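Putative transcriptional regulator (Methanosarcina mazei, PDB 3R0A) probably binds DNA as a transcriptional regulator, through a winged-helix-like domain carried on a two-chain assembly. Local coordinates at residues Leu29-Met32 against Lys33-Asn37; Leu52-Asp55 against Val56-Gln60; Ser92-Gln95 against Ile96-Ile99; Lys102-Gln105 against Ser106-Asp109; Leu111-Glu114 against Leu115-Trp118. One frame throughout, in Å; residues are numbered along the deposited sequence.

How the contacts relate
Contacts 1 and 2 belong to the compact helical part of the chain, which resembles a winged-helix domain. Contact 1 lies on helix 26-37 and contact 2 starts helix 56-68; their centres are about 13 Å apart. They touch through Leu52, whose CD2 is 3.4 Å from Ser34 OG. Contacts 3, 4 and 5 follow one another along helix 93-119. The centre of contact 3 is about 14 Å from that of contact 1, without touch. The centre of contact 4 is about 15 Å from that of contact 3, and that of contact 5 about 14 Å from contact 4. In the assembly, contact 1 of one chain meets the contact 5 end of the other chain's helix.

Contact 1 (Leu29-Met32 against Lys33-Asn37); sequences LNVM and KSFLN
Helix 26-37 runs unbroken through Leu29-Met32 and Lys33-Asn37, with i to i+4 bonds such as Lys33 N to Leu29 O at 2.7 Å and Leu36 N to Met32 O at 2.9 Å. Val31 and Phe35 lie side by side and point the same way. Val31 CG1 meets the ring at its edge, in the ring plane, 4.0 Å from Phe35 CE1. This methyl stands anti to the backbone N of Val31 (chi1 159°), which sets it beside the ring one turn on. Met32, a selenomethionine, runs alongside Leu36, and its CG is 4.2 Å from Leu36 CD1. On another side of the helix, Lys33 CG packs against Leu29 CG at 4.2 Å. The buried Phe35 ring also touches Val63 of helix 56-68 and Tyr88 and Ile90 of strand 84-90. With an alanine at Phe35, Val31 CG1 would probably lose its ring-edge neighbour and a gap would open toward helix 56-68 and strand 84-90. Lys33 packs on Trp118 and Leu36 on Glu119, both of the second subunit. Apolar side chains one turn apart, facing a second helix and a hairpin strand, are consistent with the core of a winged-helix domain, which this chain probably has.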
# COMPACT_ATOMS: atom_id res chain seq x y z
N LEU B 29 -15.98 -10.88 9.97
CA LEU B 29 -15.28 -11.55 8.91
C LEU B 29 -15.78 -13.00 8.82
O LEU B 29 -16.10 -13.49 7.73
CB LEU B 29 -13.77 -11.49 9.14
CG LEU B 29 -12.98 -12.42 8.22
CD1 LEU B 29 -12.91 -11.87 6.79
CD2 LEU B 29 -11.62 -12.72 8.81
N ASN B 30 -15.83 -13.66 9.98
CA ASN B 30 -16.42 -15.00 10.09
C ASN B 30 -17.88 -15.08 9.64
O ASN B 30 -18.31 -16.09 9.11
CB ASN B 30 -16.28 -15.53 11.51
CG ASN B 30 -14.92 -16.16 11.76
OD1 ASN B 30 -14.52 -16.39 12.90
ND2 ASN B 30 -14.20 -16.47 10.68
N VAL B 31 -18.64 -14.00 9.83
CA VAL B 31 -19.97 -13.93 9.24
C VAL B 31 -19.86 -13.79 7.72
O VAL B 31 -20.54 -14.50 7.00
CB VAL B 31 -20.85 -12.83 9.86
CG1 VAL B 31 -21.98 -12.44 8.94
CG2 VAL B 31 -21.36 -13.27 11.25
N MSE B 32 -19.01 -12.90 7.23
CA MSE B 32 -18.81 -12.80 5.79
C MSE B 32 -18.39 -14.16 5.20
O MSE B 32 -18.89 -14.53 4.13
CB MSE B 32 -17.76 -11.76 5.43
CG MSE B 32 -17.60 -11.50 3.93
SE MSE B 32 -16.29 -10.07 3.78
CE MSE B 32 -16.93 -9.17 2.25
N LYS B 33 -17.49 -14.87 5.91
CA LYS B 33 -16.96 -16.18 5.47
C LYS B 33 -18.13 -17.18 5.37
O LYS B 33 -18.22 -17.93 4.40
CB LYS B 33 -15.90 -16.77 6.42
CG LYS B 33 -14.64 -15.94 6.70
CD LYS B 33 -13.51 -16.11 5.68
CE LYS B 33 -12.42 -17.10 6.14
NZ LYS B 33 -12.00 -16.89 7.56
N SER B 34 -19.00 -17.15 6.38
CA SER B 34 -20.21 -17.97 6.41
C SER B 34 -21.10 -17.84 5.17
O SER B 34 -21.66 -18.83 4.69
CB SER B 34 -21.03 -17.63 7.64
OG SER B 34 -20.97 -18.70 8.57
N PHE B 35 -21.25 -16.61 4.68
CA PHE B 35 -22.02 -16.34 3.48
C PHE B 35 -21.24 -16.87 2.29
O PHE B 35 -21.81 -17.53 1.41
CB PHE B 35 -22.26 -14.84 3.32
CG PHE B 35 -23.47 -14.33 4.04
CD1 PHE B 35 -23.34 -13.65 5.24
CD2 PHE B 35 -24.75 -14.50 3.52
CE1 PHE B 35 -24.48 -13.14 5.91
CE2 PHE B 35 -25.88 -14.00 4.18
CZ PHE B 35 -25.75 -13.33 5.38
N LEU B 36 -19.93 -16.57 2.28
CA LEU B 36 -19.03 -17.00 1.21
C LEU B 36 -18.95 -18.53 1.04
O LEU B 36 -18.85 -19.03 -0.07
CB LEU B 36 -17.63 -16.41 1.42
CG LEU B 36 -17.46 -14.93 1.02
CD1 LEU B 36 -16.08 -14.43 1.35
CD2 LEU B 36 -17.76 -14.69 -0.45
N ASN B 37 -19.01 -19.23 2.17
CA ASN B 37 -18.97 -20.68 2.22
C ASN B 37 -20.25 -21.33 1.65
O ASN B 37 -20.21 -22.48 1.23
CB ASN B 37 -18.72 -21.11 3.67
CG ASN B 37 -18.56 -22.59 3.82
OD1 ASN B 37 -17.65 -23.20 3.26
ND2 ASN B 37 -19.46 -23.20 4.60

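Contact 2 (Leu52-Asp55 against Val56-Gln60); sequences LKLD and VSTVQ
This is the N-terminal cap of helix 56-68, where the turn after helix 45-51 leads into the next helix, as in a helix-turn-helix. Asp55 is the N-cap residue and meets Thr58 through both its carboxylate and its backbone carbonyl. The capping bond from Thr58 N to Asp55 OD2 is weak, at 3.5 Å. Asp55 CG sits between its own backbone N and carbonyl carbon (chi1 42°), which turns the carboxylate back over the first turn. There OD2 of Asp55 also lies 2.7 Å from Ser57 OG and 3.2 Å from the methyl CG2 of Thr58. The hydroxyl of Thr58 turns to the backbone instead. Its OG1 donates to Asp55 O over 3.1 Å, in the carbonyl plane and on a lone pair. Thr58 N and Val59 N add weak bonds to the same oxygen. The side chains of Asp55 and Thr58 cross at about a right angle. Leu54 crosses Thr58 in the same way: its CG is 3.3 Å from Thr58 OG1, and its CD2 packs against Val59 CG2 at 3.7 Å. Val59 is buried and also touches Leu48 and Ser49 of helix 45-51. Leu54 O accepts a bond from Ser49 OG. An aspartate at the N-cap, accepting from the backbone N three residues on, is a common helix start, here that of the second helix of a probable helix-turn-helix.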
# COMPACT_ATOMS: atom_id res chain seq x y z
N LEU B 52 -23.52 -20.53 13.34
CA LEU B 52 -22.30 -20.27 14.08
C LEU B 52 -22.67 -20.42 15.55
O LEU B 52 -23.79 -20.84 15.86
CB LEU B 52 -21.81 -18.84 13.79
CG LEU B 52 -21.59 -18.48 12.30
CD1 LEU B 52 -21.82 -17.00 12.04
CD2 LEU B 52 -20.21 -18.90 11.83
N LYS B 53 -21.77 -20.08 16.46
CA LYS B 53 -22.12 -20.11 17.89
C LYS B 53 -22.06 -18.70 18.46
O LYS B 53 -21.08 -18.32 19.11
CB LYS B 53 -21.24 -21.09 18.69
CG LYS B 53 -21.47 -22.58 18.38
CD LYS B 53 -22.93 -23.02 18.54
CE LYS B 53 -23.11 -24.49 18.18
NZ LYS B 53 -24.52 -24.88 17.92
N LEU B 54 -23.13 -17.94 18.21
CA LEU B 54 -23.11 -16.50 18.45
C LEU B 54 -24.48 -15.93 18.79
O LEU B 54 -25.50 -16.45 18.34
CB LEU B 54 -22.54 -15.80 17.21
CG LEU B 54 -21.48 -14.71 17.39
CD1 LEU B 54 -20.16 -15.25 18.00
CD2 LEU B 54 -21.22 -14.05 16.04
N ASP B 55 -24.48 -14.86 19.58
CA ASP B 55 -25.72 -14.21 19.97
C ASP B 55 -26.25 -13.37 18.82
O ASP B 55 -25.52 -12.55 18.25
CB ASP B 55 -25.53 -13.36 21.22
CG ASP B 55 -24.23 -12.56 21.22
OD1 ASP B 55 -23.15 -13.15 21.48
OD2 ASP B 55 -24.29 -11.34 20.97
N VAL B 56 -27.52 -13.58 18.49
CA VAL B 56 -28.22 -12.87 17.43
C VAL B 56 -27.78 -11.42 17.29
O VAL B 56 -27.63 -10.91 16.18
CB VAL B 56 -29.77 -12.97 17.63
CG1 VAL B 56 -30.53 -11.87 16.87
CG2 VAL B 56 -30.26 -14.34 17.21
N SER B 57 -27.56 -10.76 18.42
CA SER B 57 -27.26 -9.34 18.43
C SER B 57 -25.97 -9.02 17.69
O SER B 57 -25.94 -8.05 16.92
CB SER B 57 -27.21 -8.79 19.86
OG SER B 57 -26.32 -9.54 20.66
N THR B 58 -24.92 -9.81 17.91
CA THR B 58 -23.66 -9.58 17.20
C THR B 58 -23.77 -9.99 15.73
O THR B 58 -23.21 -9.30 14.87
CB THR B 58 -22.42 -10.23 17.87
OG1 THR B 58 -22.58 -11.64 17.98
CG2 THR B 58 -22.19 -9.63 19.25
N VAL B 59 -24.50 -11.07 15.45
CA VAL B 59 -24.76 -11.50 14.07
C VAL B 59 -25.55 -10.44 13.30
O VAL B 59 -25.29 -10.18 12.13
CB VAL B 59 -25.47 -12.88 14.02
CG1 VAL B 59 -25.79 -13.28 12.59
CG2 VAL B 59 -24.62 -13.94 14.65
N GLN B 60 -26.51 -9.81 13.98
CA GLN B 60 -27.28 -8.69 13.40
C GLN B 60 -26.41 -7.49 13.09
O GLN B 60 -26.62 -6.78 12.11
CB GLN B 60 -28.42 -8.26 14.34
CG GLN B 60 -29.70 -9.05 14.18
CD GLN B 60 -30.46 -8.77 12.86
OE1 GLN B 60 -31.42 -9.48 12.55
NE2 GLN B 60 -30.05 -7.74 12.10

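Contact 3 (Ser92-Gln95 against Ile96-Ile99); sequences SKNQ and IRNI
Ile96 CG1 stands anti to its carbonyl carbon (chi1 -76°), and the chain runs on extended (chi2 163°), which carries CD1 back to 3.3 Å from Ser92 O. The hydroxyl of Ser92 is held between its backbone N and carbonyl carbon (chi1 60°). From there OG accepts from Gln95 N at 3.2 Å. Ser92 is thus the N-cap of helix 93-119. The first turn beyond it is weakly bonded. Asn98 N reaches Asn94 O over 3.4 Å, a nearly straight but weak bond. Asn98 OD1 lies 3.3 Å from Asn94 O; both are acceptors, with no bond between them. Asn94 and Arg97 lie side by side and point the same way. Asn94 ND2 comes to the edge of the guanidinium, near its plane, and is 3.7 Å from Arg97 NH1. The amide and guanidinium planes are steeply inclined to each other. One face of the guanidinium is met by Asn98 OD1, which lies above it toward the rim. Further along, Ile99 CG1 sits 3.1 Å from Gln95 O. Polar groups dominate this surface turn, and Ile96 is its buried residue. The serine cap is the one full-strength bond within Ser92-Ile99, so it probably does much to hold the helix start. The carbonyl side of Asn98 probably faces the positive charge of Arg97 favourably, while Asn94 ND2 and Arg97 NH1, both donors, give each other no bond.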
# COMPACT_ATOMS: atom_id res chain seq x y z
N SER B 92 -21.60 -11.52 -5.65
CA SER B 92 -20.53 -12.26 -6.35
C SER B 92 -19.13 -11.90 -5.84
O SER B 92 -18.89 -10.80 -5.32
CB SER B 92 -20.58 -11.96 -7.84
OG SER B 92 -20.40 -10.56 -8.05
N LYS B 93 -18.20 -12.84 -6.00
CA LYS B 93 -16.79 -12.66 -5.63
C LYS B 93 -16.16 -11.42 -6.32
O LYS B 93 -15.00 -11.06 -6.04
CB LYS B 93 -16.01 -13.93 -5.97
CG LYS B 93 -16.51 -15.23 -5.28
CD LYS B 93 -17.73 -15.86 -5.99
CE LYS B 93 -18.15 -17.19 -5.35
NZ LYS B 93 -17.38 -18.38 -5.89
N ASN B 94 -16.94 -10.75 -7.16
CA ASN B 94 -16.44 -9.79 -8.13
C ASN B 94 -16.97 -8.38 -7.95
O ASN B 94 -16.27 -7.39 -8.24
CB ASN B 94 -16.83 -10.27 -9.53
CG ASN B 94 -15.78 -9.98 -10.55
OD1 ASN B 94 -14.76 -10.68 -10.61
ND2 ASN B 94 -16.00 -8.94 -11.34
N GLN B 95 -18.22 -8.28 -7.53
CA GLN B 95 -18.79 -7.00 -7.13
C GLN B 95 -17.96 -6.51 -5.94
O GLN B 95 -17.89 -5.31 -5.66
CB GLN B 95 -20.25 -7.18 -6.72
CG GLN B 95 -21.23 -7.55 -7.86
CD GLN B 95 -22.70 -7.44 -7.44
OE1 GLN B 95 -23.55 -8.25 -7.84
NE2 GLN B 95 -23.01 -6.42 -6.63
N ILE B 96 -17.32 -7.47 -5.28
CA ILE B 96 -16.69 -7.29 -4.00
C ILE B 96 -15.21 -6.97 -4.18
O ILE B 96 -14.67 -6.07 -3.51
CB ILE B 96 -16.95 -8.56 -3.14
CG1 ILE B 96 -18.41 -8.52 -2.62
CG2 ILE B 96 -15.93 -8.72 -2.01
CD1 ILE B 96 -18.94 -9.86 -2.11
N ARG B 97 -14.56 -7.69 -5.08
CA ARG B 97 -13.23 -7.39 -5.51
C ARG B 97 -13.18 -5.89 -5.81
O ARG B 97 -12.33 -5.17 -5.31
CB ARG B 97 -12.92 -8.26 -6.74
CG ARG B 97 -11.76 -7.82 -7.65
CD ARG B 97 -12.09 -8.08 -9.13
NE ARG B 97 -11.33 -7.17 -10.00
CZ ARG B 97 -11.62 -6.89 -11.27
NH1 ARG B 97 -12.68 -7.44 -11.88
NH2 ARG B 97 -10.85 -6.04 -11.94
N ASN B 98 -14.12 -5.39 -6.60
CA ASN B 98 -14.09 -3.99 -6.95
C ASN B 98 -14.18 -3.08 -5.71
O ASN B 98 -13.60 -2.00 -5.70
CB ASN B 98 -15.17 -3.63 -7.98
CG ASN B 98 -15.06 -4.43 -9.29
OD1 ASN B 98 -14.11 -5.22 -9.52
ND2 ASN B 98 -16.05 -4.23 -10.16
N ILE B 99 -14.91 -3.52 -4.68
CA ILE B 99 -15.10 -2.71 -3.46
C ILE B 99 -13.77 -2.59 -2.76
O ILE B 99 -13.32 -1.51 -2.40
CB ILE B 99 -16.09 -3.34 -2.42
CG1 ILE B 99 -17.43 -3.74 -3.06
CG2 ILE B 99 -16.25 -2.42 -1.18
CD1 ILE B 99 -18.37 -2.58 -3.42

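Contact 4 (Lys102-Gln105 against Ser106-Asp109); sequences KIVQ and SWAD
Ile103 O is gripped by two donors, Ser106 OG at 2.9 Å and Trp107 N at 3.1 Å, which reach it from the same face of its carbonyl plane. The contact is a turn in the middle of the long helix 93-119, which pairs with the second subunit. The hydroxyl of Ser106 folds back on its own helix, and its oxygen is tilted 20° from that carbonyl plane. The indole of Trp107 lies along the preceding turn. Its CG stands anti to the carbonyl carbon (chi1 -67°), which brings one face of the ring over Ile103 O, 3.3 Å from the ring plane and toward the rim. Val104 CA lies over the same face. Ile103 CG2 packs 3.9 Å from Trp107 CE2, and Val104 CG2 comes 4.1 Å from Trp107 CZ3. The ring is buried. It touches Ala21 and Cys20 of helix 14-22, the latter in an interchain disulfide with Cys9, and makes an edge-to-face contact with Phe7 of the second subunit. An alanine in place of Trp107 would remove the indole, and Phe7 of the second subunit would probably lose its ring partner while a gap opened beside Ile103 and helix 14-22. Val104 and Ala108 pack against Ala108 and Val104 of the second subunit. The carboxamide of Gln105 serves both chains: its OE1 bonds to Gln105 NE2 of the second subunit. Gln105 NE2 also donates to Asp109 OD1 at 3.1 Å, meeting that oxygen from above the carboxylate plane.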
# COMPACT_ATOMS: atom_id res chain seq x y z
N LYS B 102 -11.05 -0.62 -4.87
CA LYS B 102 -11.30 0.81 -4.80
C LYS B 102 -10.61 1.33 -3.55
O LYS B 102 -9.92 2.34 -3.59
CB LYS B 102 -12.80 1.11 -4.77
CG LYS B 102 -13.20 2.35 -5.59
CD LYS B 102 -13.44 1.96 -7.06
CE LYS B 102 -14.97 1.89 -7.36
NZ LYS B 102 -15.20 0.89 -8.48
N ILE B 103 -10.79 0.60 -2.46
CA ILE B 103 -10.24 0.95 -1.15
C ILE B 103 -8.69 0.86 -1.06
O ILE B 103 -8.04 1.79 -0.56
CB ILE B 103 -10.89 0.09 -0.05
CG1 ILE B 103 -12.40 0.41 0.05
CG2 ILE B 103 -10.21 0.32 1.28
CD1 ILE B 103 -13.22 -0.59 0.86
N VAL B 104 -8.12 -0.24 -1.53
CA VAL B 104 -6.66 -0.36 -1.70
C VAL B 104 -6.14 0.76 -2.60
O VAL B 104 -5.12 1.36 -2.33
CB VAL B 104 -6.26 -1.71 -2.35
CG1 VAL B 104 -4.77 -1.70 -2.72
CG2 VAL B 104 -6.57 -2.89 -1.41
N GLN B 105 -6.84 1.03 -3.69
CA GLN B 105 -6.39 2.08 -4.58
C GLN B 105 -6.24 3.41 -3.80
O GLN B 105 -5.22 4.11 -3.93
CB GLN B 105 -7.35 2.22 -5.78
CG GLN B 105 -6.89 3.17 -6.88
CD GLN B 105 -5.43 2.92 -7.25
OE1 GLN B 105 -5.05 1.77 -7.47
NE2 GLN B 105 -4.61 3.99 -7.25
N SER B 106 -7.27 3.75 -3.00
CA SER B 106 -7.26 5.02 -2.25
C SER B 106 -6.15 5.08 -1.23
O SER B 106 -5.62 6.16 -0.97
CB SER B 106 -8.63 5.35 -1.61
OG SER B 106 -8.84 4.60 -0.42
N TRP B 107 -5.76 3.94 -0.68
CA TRP B 107 -4.60 3.86 0.22
C TRP B 107 -3.34 4.27 -0.53
O TRP B 107 -2.52 5.05 -0.03
CB TRP B 107 -4.39 2.44 0.72
CG TRP B 107 -5.44 1.88 1.62
CD1 TRP B 107 -6.44 2.56 2.27
CD2 TRP B 107 -5.56 0.51 2.03
NE1 TRP B 107 -7.20 1.70 3.02
CE2 TRP B 107 -6.67 0.43 2.90
CE3 TRP B 107 -4.83 -0.65 1.75
CZ2 TRP B 107 -7.07 -0.77 3.49
CZ3 TRP B 107 -5.24 -1.86 2.32
CH2 TRP B 107 -6.34 -1.90 3.20
N ALA B 108 -3.21 3.74 -1.74
CA ALA B 108 -2.07 4.08 -2.61
C ALA B 108 -2.05 5.56 -2.99
O ALA B 108 -0.98 6.16 -3.04
CB ALA B 108 -2.05 3.21 -3.86
N ASP B 109 -3.24 6.12 -3.29
CA ASP B 109 -3.36 7.56 -3.55
C ASP B 109 -2.94 8.39 -2.36
O ASP B 109 -2.20 9.36 -2.55
CB ASP B 109 -4.79 7.97 -3.87
CG ASP B 109 -5.32 7.35 -5.12
OD1 ASP B 109 -4.54 6.79 -5.92
OD2 ASP B 109 -6.55 7.45 -5.29

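Contact 5 (Leu111-Glu114 against Leu115-Trp118); sequences LGQE and LKEW
Lys116 N bonds to Gln113 O, three residues back, over 3.3 Å, rather than to Gly112 O four residues back. It comes from well above the carbonyl plane, 67° out of it. This is the last part of the long helix 93-119, which lies along the second subunit and here mixes alpha-helical and 3-10-like bonds. Leu115 N makes the alpha-helical bond to Leu111 O at 3.1 Å and a weak one to Gly112 O. Glu117 N reaches Gln113 O and Glu114 O through weak bonds only. Leu111 and Leu115 lie side by side and point the same way, both buried, but the modelled closeness of their side chains is doubtful. Leu115 also packs on Ile100 of the second subunit. On the exposed side, Gln113 and Lys116 run alongside each other. Gln113 bends at chi2, and its NE2 is 4.1 Å from Lys116 CD. Lys116 packs on Arg97 of the second subunit. The carboxylates of Glu114 and Glu117 are near one another, with Glu114 OE1 4.6 Å from Glu117 OE1. Two like charges this near would probably disfavour each other somewhat. Glu114 also packs on Ile5 of the second subunit. Trp118 turns its ring away from this turn toward the partner chain. Its CG is anti to the backbone N (chi1 174°), and the buried indole packs on Ile18 of the second subunit. Trp118 NE1 is hydrogen-bonded to Glu15 OE2 of that subunit, while Trp118 CB stays 4.0 Å from Glu114 O.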
# COMPACT_ATOMS: atom_id res chain seq x y z
N LEU B 111 -0.98 7.65 0.33
CA LEU B 111 0.48 7.48 0.48
C LEU B 111 1.19 8.32 -0.59
O LEU B 111 2.24 8.93 -0.35
CB LEU B 111 0.86 5.99 0.33
CG LEU B 111 2.00 5.30 1.11
CD1 LEU B 111 2.42 3.99 0.44
CD2 LEU B 111 3.22 6.14 1.39
N GLY B 112 0.59 8.37 -1.78
CA GLY B 112 1.04 9.27 -2.84
C GLY B 112 1.18 10.71 -2.41
O GLY B 112 2.28 11.27 -2.50
N GLN B 113 0.07 11.33 -1.98
CA GLN B 113 0.04 12.71 -1.47
C GLN B 113 1.02 12.97 -0.33
O GLN B 113 1.63 14.04 -0.26
CB GLN B 113 -1.35 13.09 -0.98
CG GLN B 113 -2.36 13.42 -2.09
CD GLN B 113 -1.77 14.31 -3.19
OE1 GLN B 113 -1.74 13.92 -4.35
NE2 GLN B 113 -1.32 15.51 -2.83
N GLU B 114 1.16 11.99 0.55
CA GLU B 114 2.05 12.12 1.69
C GLU B 114 3.50 12.17 1.28
O GLU B 114 4.30 12.85 1.92
CB GLU B 114 1.81 11.01 2.70
CG GLU B 114 0.87 11.43 3.83
CD GLU B 114 1.59 11.95 5.08
OE1 GLU B 114 2.72 12.49 4.99
OE2 GLU B 114 1.03 11.80 6.19
N LEU B 115 3.84 11.48 0.21
CA LEU B 115 5.20 11.53 -0.30
C LEU B 115 5.62 12.87 -0.91
O LEU B 115 6.81 13.17 -0.94
CB LEU B 115 5.47 10.38 -1.26
CG LEU B 115 6.14 9.20 -0.58
CD1 LEU B 115 5.15 8.25 0.04
CD2 LEU B 115 6.98 8.47 -1.59
N LYS B 116 4.68 13.68 -1.36
CA LYS B 116 5.05 14.95 -1.97
C LYS B 116 5.05 16.12 -0.97
O LYS B 116 5.49 17.23 -1.29
CB LYS B 116 4.27 15.21 -3.29
CG LYS B 116 3.01 16.05 -3.25
CD LYS B 116 2.38 16.03 -4.63
CE LYS B 116 2.09 17.43 -5.16
NZ LYS B 116 0.82 18.03 -4.68
N GLU B 117 4.55 15.85 0.24
CA GLU B 117 4.84 16.66 1.43
C GLU B 117 6.16 16.22 2.05
O GLU B 117 6.60 16.79 3.06
CB GLU B 117 3.76 16.52 2.48
CG GLU B 117 2.72 17.61 2.45
CD GLU B 117 1.35 17.04 2.57
OE1 GLU B 117 1.00 16.58 3.69
OE2 GLU B 117 0.62 17.02 1.54
N TRP B 118 6.76 15.18 1.48
CA TRP B 118 8.05 14.73 1.95
C TRP B 118 9.13 15.56 1.28
O TRP B 118 9.99 16.11 1.96
CB TRP B 118 8.27 13.25 1.68
CG TRP B 118 9.65 12.83 2.03
CD1 TRP B 118 10.17 12.75 3.28
CD2 TRP B 118 10.71 12.47 1.13
NE1 TRP B 118 11.48 12.34 3.23
CE2 TRP B 118 11.84 12.17 1.92
CE3 TRP B 118 10.80 12.36 -0.26
CZ2 TRP B 118 13.06 11.76 1.36
CZ3 TRP B 118 12.02 11.96 -0.82
CH2 TRP B 118 13.13 11.66 -0.00